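Local coordinates for 2-hydroxyethylphosphonate dioxygenase (Streptomyces viridochromogenes, PDB 4YAR), which catalyses the iron(II)-dependent, oxygen-consuming cleavage of 2-hydroxyethylphosphonate to hydroxymethylphosphonate and formate during biosynthesis of the antibiotic phosphinothricin tripeptide, at residues A[136-148]-A[154-166]. The protein carries 1 engineered substitution. Numbering follows the deposited sequence.
With CD (cadmium ion), chain H.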
ATOM      1  N   VAL A 136       1.908  12.648   9.442  1.00 17.17           N
ATOM      2  CA  VAL A 136       2.225  14.072   9.219  1.00 18.17           C
ATOM      3  C   VAL A 136       1.466  14.936  10.216  1.00 17.32           C
ATOM      4  O   VAL A 136       0.277  14.740  10.457  1.00 17.57           O
ATOM      5  CB  VAL A 136       1.988  14.490   7.761  1.00 19.25           C
ATOM      6  CG1 VAL A 136       0.568  14.282   7.317  1.00 20.08           C
ATOM      7  CG2 VAL A 136       2.502  15.905   7.480  1.00 18.42           C
ATOM      8  N   ASN A 137       2.172  15.925  10.740  1.00 16.81           N
ATOM      9  CA  ASN A 137       1.571  16.908  11.634  1.00 17.32           C
ATOM     10  C   ASN A 137       0.868  17.997  10.824  1.00 17.46           C
ATOM     11  O   ASN A 137       1.467  18.738  10.038  1.00 16.81           O
ATOM     12  CB  ASN A 137       2.578  17.507  12.597  1.00 17.72           C
ATOM     13  CG  ASN A 137       1.928  18.381  13.702  1.00 17.79           C
ATOM     14  OD1 ASN A 137       0.681  18.591  13.776  1.00 16.80           O
ATOM     15  ND2 ASN A 137       2.773  18.858  14.617  1.00 17.46           N
ATOM     16  N   LEU A 138      -0.422  18.115  10.995  1.00 16.30           N
ATOM     17  CA  LEU A 138      -1.188  19.195  10.330  1.00 16.17           C
ATOM     18  C   LEU A 138      -1.101  20.552  11.096  1.00 16.51           C
ATOM     19  O   LEU A 138      -1.460  21.643  10.588  1.00 18.28           O
ATOM     20  CB  LEU A 138      -2.682  18.806  10.273  1.00 16.72           C
ATOM     21  CG  LEU A 138      -3.130  17.641   9.385  1.00 18.13           C
ATOM     22  CD1 LEU A 138      -4.629  17.299   9.346  1.00 19.75           C
ATOM     23  CD2 LEU A 138      -2.517  17.782   7.999  1.00 20.57           C
ATOM     24  N   GLY A 139      -0.617  20.511  12.289  1.00 15.35           N
ATOM     25  CA  GLY A 139      -0.644  21.689  13.163  1.00 17.11           C
ATOM     26  C   GLY A 139      -1.985  22.045  13.821  1.00 17.05           C
ATOM     27  O   GLY A 139      -2.917  21.313  13.726  1.00 15.98           O
ATOM     28  N   PRO A 140      -2.102  23.248  14.392  1.00 20.02           N
ATOM     29  CA  PRO A 140      -1.081  24.281  14.350  1.00 18.44           C
ATOM     30  C   PRO A 140       0.055  24.091  15.353  1.00 18.75           C
ATOM     31  O   PRO A 140       1.060  24.829  15.251  1.00 19.67           O
ATOM     32  CB  PRO A 140      -1.839  25.558  14.752  1.00 21.15           C
ATOM     33  CG  PRO A 140      -2.987  25.050  15.587  1.00 20.86           C
ATOM     34  CD  PRO A 140      -3.383  23.748  14.932  1.00 22.17           C
ATOM     35  N   GLY A 141      -0.101  23.164  16.281  1.00 18.93           N
ATOM     36  CA  GLY A 141       0.858  22.970  17.383  1.00 19.96           C
ATOM     37  C   GLY A 141       1.825  21.801  17.172  1.00 18.38           C
ATOM     38  O   GLY A 141       1.492  20.832  16.456  1.00 19.43           O
ATOM     39  N   ASP A 142       3.015  21.935  17.743  1.00 18.34           N
ATOM     40  CA  ASP A 142       4.008  20.835  17.851  1.00 19.38           C
ATOM     41  C   ASP A 142       3.423  19.730  18.710  1.00 20.65           C
ATOM     42  O   ASP A 142       2.655  20.000  19.667  1.00 18.13           O
ATOM     43  CB  ASP A 142       5.284  21.334  18.503  1.00 21.30           C
ATOM     44  CG  ASP A 142       6.069  22.390  17.707  1.00 20.60           C
ATOM     45  OD1 ASP A 142       5.914  22.668  16.493  1.00 20.06           O
ATOM     46  OD2 ASP A 142       6.900  23.025  18.376  1.00 20.92           O
ATOM     47  N   ILE A 143       3.755  18.481  18.379  1.00 18.99           N
ATOM     48  CA  ILE A 143       3.382  17.338  19.188  1.00 18.86           C
ATOM     49  C   ILE A 143       4.584  16.515  19.526  1.00 19.25           C
ATOM     50  O   ILE A 143       5.636  16.619  18.879  1.00 16.79           O
ATOM     51  CB  ILE A 143       2.353  16.472  18.499  1.00 20.09           C
ATOM     52  CG1 ILE A 143       2.970  15.860  17.251  1.00 21.53           C
ATOM     53  CG2 ILE A 143       1.133  17.319  18.158  1.00 19.23           C
ATOM     54  CD1 ILE A 143       2.078  14.956  16.418  1.00 25.29           C
ATOM     55  N   ASN A 144       4.450  15.780  20.611  1.00 20.53           N
ATOM     56  CA  ASN A 144       5.442  14.768  20.936  1.00 18.59           C
ATOM     57  C   ASN A 144       5.052  13.460  20.312  1.00 20.48           C
ATOM     58  O   ASN A 144       3.913  13.026  20.477  1.00 17.95           O
ATOM     59  CB  ASN A 144       5.504  14.519  22.441  1.00 18.99           C
ATOM     60  CG  ASN A 144       5.922  15.747  23.269  1.00 18.23           C
ATOM     61  OD1 ASN A 144       5.186  16.182  24.131  1.00 24.89           O
ATOM     62  ND2 ASN A 144       7.077  16.271  23.029  1.00 15.84           N
ATOM     63  N   GLY A 145       6.022  12.799  19.673  1.00 18.00           N
ATOM     64  CA  GLY A 145       5.904  11.431  19.270  1.00 17.95           C
ATOM     65  C   GLY A 145       6.615  10.504  20.235  1.00 19.69           C
ATOM     66  O   GLY A 145       7.738  10.813  20.677  1.00 21.00           O
ATOM     67  N   ARG A 146       5.939   9.425  20.590  1.00 21.65           N
ATOM     68  CA  ARG A 146       6.481   8.360  21.479  1.00 23.02           C
ATOM     69  C   ARG A 146       6.474   7.003  20.799  1.00 25.41           C
ATOM     70  O   ARG A 146       5.422   6.574  20.268  1.00 23.04           O
ATOM     71  CB  ARG A 146       5.693   8.281  22.789  1.00 22.84           C
ATOM     72  CG  ARG A 146       6.311   7.425  23.882  1.00 23.54           C
ATOM     73  CD  ARG A 146       5.388   7.300  25.085  1.00 25.30           C
ATOM     74  NE  ARG A 146       5.943   6.384  26.092  1.00 24.34           N
ATOM     75  CZ  ARG A 146       5.311   5.999  27.185  1.00 25.65           C
ATOM     76  NH1 ARG A 146       4.060   6.425  27.430  1.00 23.36           N
ATOM     77  NH2 ARG A 146       5.935   5.176  28.037  1.00 24.91           N
ATOM     78  N   TRP A 147       7.635   6.319  20.833  1.00 24.02           N
ATOM     79  CA  TRP A 147       7.833   4.999  20.174  1.00 27.48           C
ATOM     80  C   TRP A 147       8.435   3.913  21.070  1.00 30.96           C
ATOM     81  O   TRP A 147       8.947   2.938  20.548  1.00 32.29           O
ATOM     82  CB  TRP A 147       8.736   5.109  18.910  1.00 31.03           C
ATOM     83  CG  TRP A 147       8.145   6.042  18.019  1.00 28.39           C
ATOM     84  CD1 TRP A 147       6.981   5.852  17.286  1.00 33.43           C
ATOM     85  CD2 TRP A 147       8.462   7.430  17.907  1.00 28.54           C
ATOM     86  NE1 TRP A 147       6.621   7.037  16.677  1.00 30.92           N
ATOM     87  CE2 TRP A 147       7.494   8.018  17.064  1.00 27.51           C
ATOM     88  CE3 TRP A 147       9.473   8.237  18.429  1.00 25.96           C
ATOM     89  CZ2 TRP A 147       7.541   9.372  16.704  1.00 26.83           C
ATOM     90  CZ3 TRP A 147       9.526   9.541  18.048  1.00 27.35           C
ATOM     91  CH2 TRP A 147       8.565  10.109  17.198  1.00 25.88           C
ATOM     92  N   GLY A 148       8.327   4.054  22.387  1.00 26.83           N
ATOM     93  CA  GLY A 148       8.937   3.084  23.350  1.00 27.39           C
ATOM     94  C   GLY A 148       8.531   3.419  24.788  1.00 30.32           C
ATOM     95  O   GLY A 148       8.001   4.497  25.081  1.00 29.08           O
ATOM     96  N   GLN A 154      15.813   8.313  21.193  1.00 34.75           N
ATOM     97  CA  GLN A 154      15.411   7.408  20.134  1.00 36.85           C
ATOM     98  C   GLN A 154      13.935   7.073  20.240  1.00 34.63           C
ATOM     99  O   GLN A 154      13.358   6.532  19.310  1.00 36.83           O
ATOM    100  CB  GLN A 154      16.204   6.099  20.190  1.00 43.64           C
ATOM    101  CG  GLN A 154      17.694   6.261  19.926  1.00 45.75           C
ATOM    102  CD  GLN A 154      18.394   6.977  21.079  1.00 48.10           C
ATOM    103  OE1 GLN A 154      18.160   6.684  22.263  1.00 49.37           O
ATOM    104  NE2 GLN A 154      19.235   7.939  20.738  1.00 52.51           N
ATOM    105  N   THR A 155      13.311   7.373  21.371  1.00 31.22           N
ATOM    106  CA  THR A 155      11.899   6.964  21.540  1.00 28.28           C
ATOM    107  C   THR A 155      10.917   8.108  21.776  1.00 26.95           C
ATOM    108  O   THR A 155       9.759   7.867  22.077  1.00 25.15           O
ATOM    109  CB  THR A 155      11.815   5.991  22.726  1.00 31.03           C
ATOM    110  OG1 THR A 155      12.285   6.644  23.911  1.00 30.91           O
ATOM    111  CG2 THR A 155      12.694   4.736  22.440  1.00 34.21           C
ATOM    112  N   TRP A 156      11.363   9.356  21.665  1.00 25.00           N
ATOM    113  CA  TRP A 156      10.559  10.507  22.095  1.00 23.42           C
ATOM    114  C   TRP A 156      11.140  11.644  21.299  1.00 22.89           C
ATOM    115  O   TRP A 156      12.338  11.961  21.424  1.00 22.82           O
ATOM    116  CB  TRP A 156      10.726  10.712  23.600  1.00 23.25           C
ATOM    117  CG  TRP A 156      10.055  11.879  24.231  1.00 21.27           C
ATOM    118  CD1 TRP A 156      10.656  12.963  24.731  1.00 22.00           C
ATOM    119  CD2 TRP A 156       8.678  11.994  24.556  1.00 20.21           C
ATOM    120  NE1 TRP A 156       9.772  13.770  25.320  1.00 23.98           N
ATOM    121  CE2 TRP A 156       8.528  13.207  25.235  1.00 20.45           C
ATOM    122  CE3 TRP A 156       7.569  11.215  24.312  1.00 22.14           C
ATOM    123  CZ2 TRP A 156       7.318  13.682  25.638  1.00 22.36           C
ATOM    124  CZ3 TRP A 156       6.345  11.665  24.762  1.00 20.23           C
ATOM    125  CH2 TRP A 156       6.240  12.905  25.440  1.00 17.10           C
ATOM    126  N   ARG A 157      10.348  12.219  20.384  1.00 22.56           N
ATOM    127  CA  ARG A 157      10.852  13.298  19.540  1.00 22.04           C
ATOM    128  C   ARG A 157       9.690  14.175  19.135  1.00 20.16           C
ATOM    129  O   ARG A 157       8.523  13.657  18.991  1.00 22.08           O
ATOM    130  CB  ARG A 157      11.501  12.765  18.272  1.00 23.96           C
ATOM    131  CG  ARG A 157      12.291  13.842  17.536  1.00 28.12           C
ATOM    132  CD  ARG A 157      12.762  13.478  16.155  1.00 32.28           C
ATOM    133  NE  ARG A 157      13.706  12.374  16.198  1.00 40.89           N
ATOM    134  CZ  ARG A 157      14.628  12.134  15.250  1.00 41.83           C
ATOM    135  NH1 ARG A 157      14.750  12.936  14.174  1.00 33.21           N
ATOM    136  NH2 ARG A 157      15.424  11.074  15.394  1.00 44.61           N
ATOM    137  N   VAL A 158       9.957  15.468  19.017  1.00 18.74           N
ATOM    138  CA  VAL A 158       8.926  16.436  18.613  1.00 19.02           C
ATOM    139  C   VAL A 158       8.696  16.412  17.070  1.00 18.90           C
ATOM    140  O   VAL A 158       9.615  16.688  16.247  1.00 18.82           O
ATOM    141  CB  VAL A 158       9.244  17.852  19.088  1.00 18.77           C
ATOM    142  CG1 VAL A 158       8.271  18.891  18.523  1.00 18.70           C
ATOM    143  CG2 VAL A 158       9.231  17.932  20.586  1.00 20.08           C
ATOM    144  N   LEU A 159       7.452  16.162  16.695  1.00 15.64           N
ATOM    145  CA  LEU A 159       7.014  16.402  15.341  1.00 18.23           C
ATOM    146  C   LEU A 159       6.465  17.815  15.254  1.00 18.70           C
ATOM    147  O   LEU A 159       5.367  18.099  15.742  1.00 18.49           O
ATOM    148  CB  LEU A 159       5.880  15.450  15.004  1.00 21.70           C
ATOM    149  CG  LEU A 159       6.086  14.106  14.407  1.00 28.29           C
ATOM    150  CD1 LEU A 159       5.943  13.093  15.547  1.00 29.21           C
ATOM    151  CD2 LEU A 159       4.988  13.939  13.380  1.00 29.37           C
ATOM    152  N   HIS A 160       7.234  18.682  14.636  1.00 16.57           N
ATOM    153  CA  HIS A 160       6.949  20.094  14.601  1.00 19.20           C
ATOM    154  C   HIS A 160       5.816  20.350  13.609  1.00 18.56           C
ATOM    155  O   HIS A 160       5.639  19.628  12.630  1.00 19.60           O
ATOM    156  CB  HIS A 160       8.192  20.875  14.181  1.00 19.12           C
ATOM    157  CG  HIS A 160       9.206  21.028  15.274  1.00 20.07           C
ATOM    158  ND1 HIS A 160       9.179  22.065  16.188  1.00 21.97           N
ATOM    159  CD2 HIS A 160      10.170  20.177  15.700  1.00 20.56           C
ATOM    160  CE1 HIS A 160      10.142  21.879  17.082  1.00 23.23           C
ATOM    161  NE2 HIS A 160      10.750  20.740  16.812  1.00 25.83           N
ATOM    162  N   ALA A 161       5.083  21.401  13.878  1.00 19.73           N
ATOM    163  CA  ALA A 161       4.189  22.006  12.947  1.00 19.81           C
ATOM    164  C   ALA A 161       4.884  23.197  12.369  1.00 17.46           C
ATOM    165  O   ALA A 161       5.649  23.827  13.024  1.00 18.65           O
ATOM    166  CB  ALA A 161       2.927  22.476  13.648  1.00 19.46           C
ATOM    167  N   ASN A 162       4.530  23.545  11.143  1.00 17.60           N
ATOM    168  CA  ASN A 162       5.082  24.740  10.489  1.00 18.20           C
ATOM    169  C   ASN A 162       4.427  25.984  11.128  1.00 20.48           C
ATOM    170  O   ASN A 162       3.201  26.110  11.065  1.00 25.58           O
ATOM    171  CB  ASN A 162       4.790  24.692   9.032  1.00 19.43           C
ATOM    172  CG  ASN A 162       5.490  25.774   8.250  1.00 19.34           C
ATOM    173  OD1 ASN A 162       6.072  26.652   8.817  1.00 18.40           O
ATOM    174  ND2 ASN A 162       5.356  25.741   6.938  1.00 20.84           N
ATOM    175  N   HIS A 163       5.265  26.867  11.719  1.00 19.19           N
ATOM    176  CA  HIS A 163       4.777  28.116  12.281  1.00 21.05           C
ATOM    177  C   HIS A 163       4.927  29.311  11.299  1.00 24.38           C
ATOM    178  O   HIS A 163       4.485  30.435  11.612  1.00 25.53           O
ATOM    179  CB  HIS A 163       5.460  28.439  13.586  1.00 19.17           C
ATOM    180  CG  HIS A 163       5.682  27.250  14.461  1.00 18.61           C
ATOM    181  ND1 HIS A 163       4.644  26.509  14.996  1.00 18.72           N
ATOM    182  CD2 HIS A 163       6.828  26.697  14.910  1.00 19.18           C
ATOM    183  CE1 HIS A 163       5.160  25.521  15.721  1.00 18.61           C
ATOM    184  NE2 HIS A 163       6.494  25.641  15.702  1.00 22.20           N
ATOM    185  N   GLY A 164       5.608  29.088  10.175  1.00 25.26           N
ATOM    186  CA  GLY A 164       6.085  30.181   9.300  1.00 27.03           C
ATOM    187  C   GLY A 164       5.110  30.397   8.210  1.00 26.43           C
ATOM    188  O   GLY A 164       3.963  30.073   8.331  1.00 24.69           O
ATOM    189  N   GLY A 165       5.584  30.932   7.105  1.00 29.08           N
ATOM    190  CA  GLY A 165       4.827  30.915   5.900  1.00 31.50           C
ATOM    191  C   GLY A 165       5.007  29.535   5.207  1.00 30.60           C
ATOM    192  O   GLY A 165       5.782  28.584   5.635  1.00 34.10           O
ATOM    193  N   ASP A 166       4.330  29.399   4.097  1.00 31.91           N
ATOM    194  CA  ASP A 166       4.421  28.178   3.308  1.00 30.14           C
ATOM    195  C   ASP A 166       3.769  27.088   4.104  1.00 27.13           C
ATOM    196  O   ASP A 166       4.338  26.003   4.181  1.00 21.09           O
ATOM    197  CB  ASP A 166       5.878  27.742   3.075  1.00 33.34           C
ATOM    198  CG  ASP A 166       6.688  28.713   2.287  1.00 44.44           C
ATOM    199  OD1 ASP A 166       6.108  29.433   1.431  1.00 46.47           O
ATOM    200  OD2 ASP A 166       7.942  28.711   2.496  1.00 46.20           O
TER
HETATM  201 CD    CD H 507       7.846  24.003  16.345  1.00 20.65          CD
HETATM  202  O   HOH W   1       1.862  26.767  13.785  1.00 26.52           O
HETATM  203  O   HOH W   2       8.395  24.266  13.818  1.00 19.97           O
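Asp142 and His160 meet at a cadmium ion, which the aspartate grips with both carboxylate oxygens, OD1 and OD2 each 2.4 Å from the metal. His160 ND1 and His163 NE2 add two ligands, water 2 a longer one, and two atoms from outside these segments join them. Asp142 OD1 also accepts the backbone N of Ala161 on its anti side, at 3.0 Å. The far nitrogen of His163, ND1, donates to water 1, which in turn donates to Pro140 O and Asn162 O. A chi1 of -171° swings the Asn137 amide toward 154-166, where ND2 bridges Gly141 O and, at 2.9 Å, Leu159 O; OD1 accepts Gly139 N in an Asx turn. Leu159 O also takes Ile143 N from the opposite face of its plane. In the antiparallel hairpin 143-146/156-159, the Ile143/Leu159 and Gly145/Arg157 pairs are each bonded in both directions, and just past the strand ends Trp147 N donates to Thr155 O. Asn144 CB lies over the six-membered ring of Trp156, 3.8 Å from its centroid. Gly148 N is buried without a partner. Separate from the ion at the iron ligands His129 and His182, this cadmium probably plays no part in turnover but cross-links the two segments beside the hairpin's end.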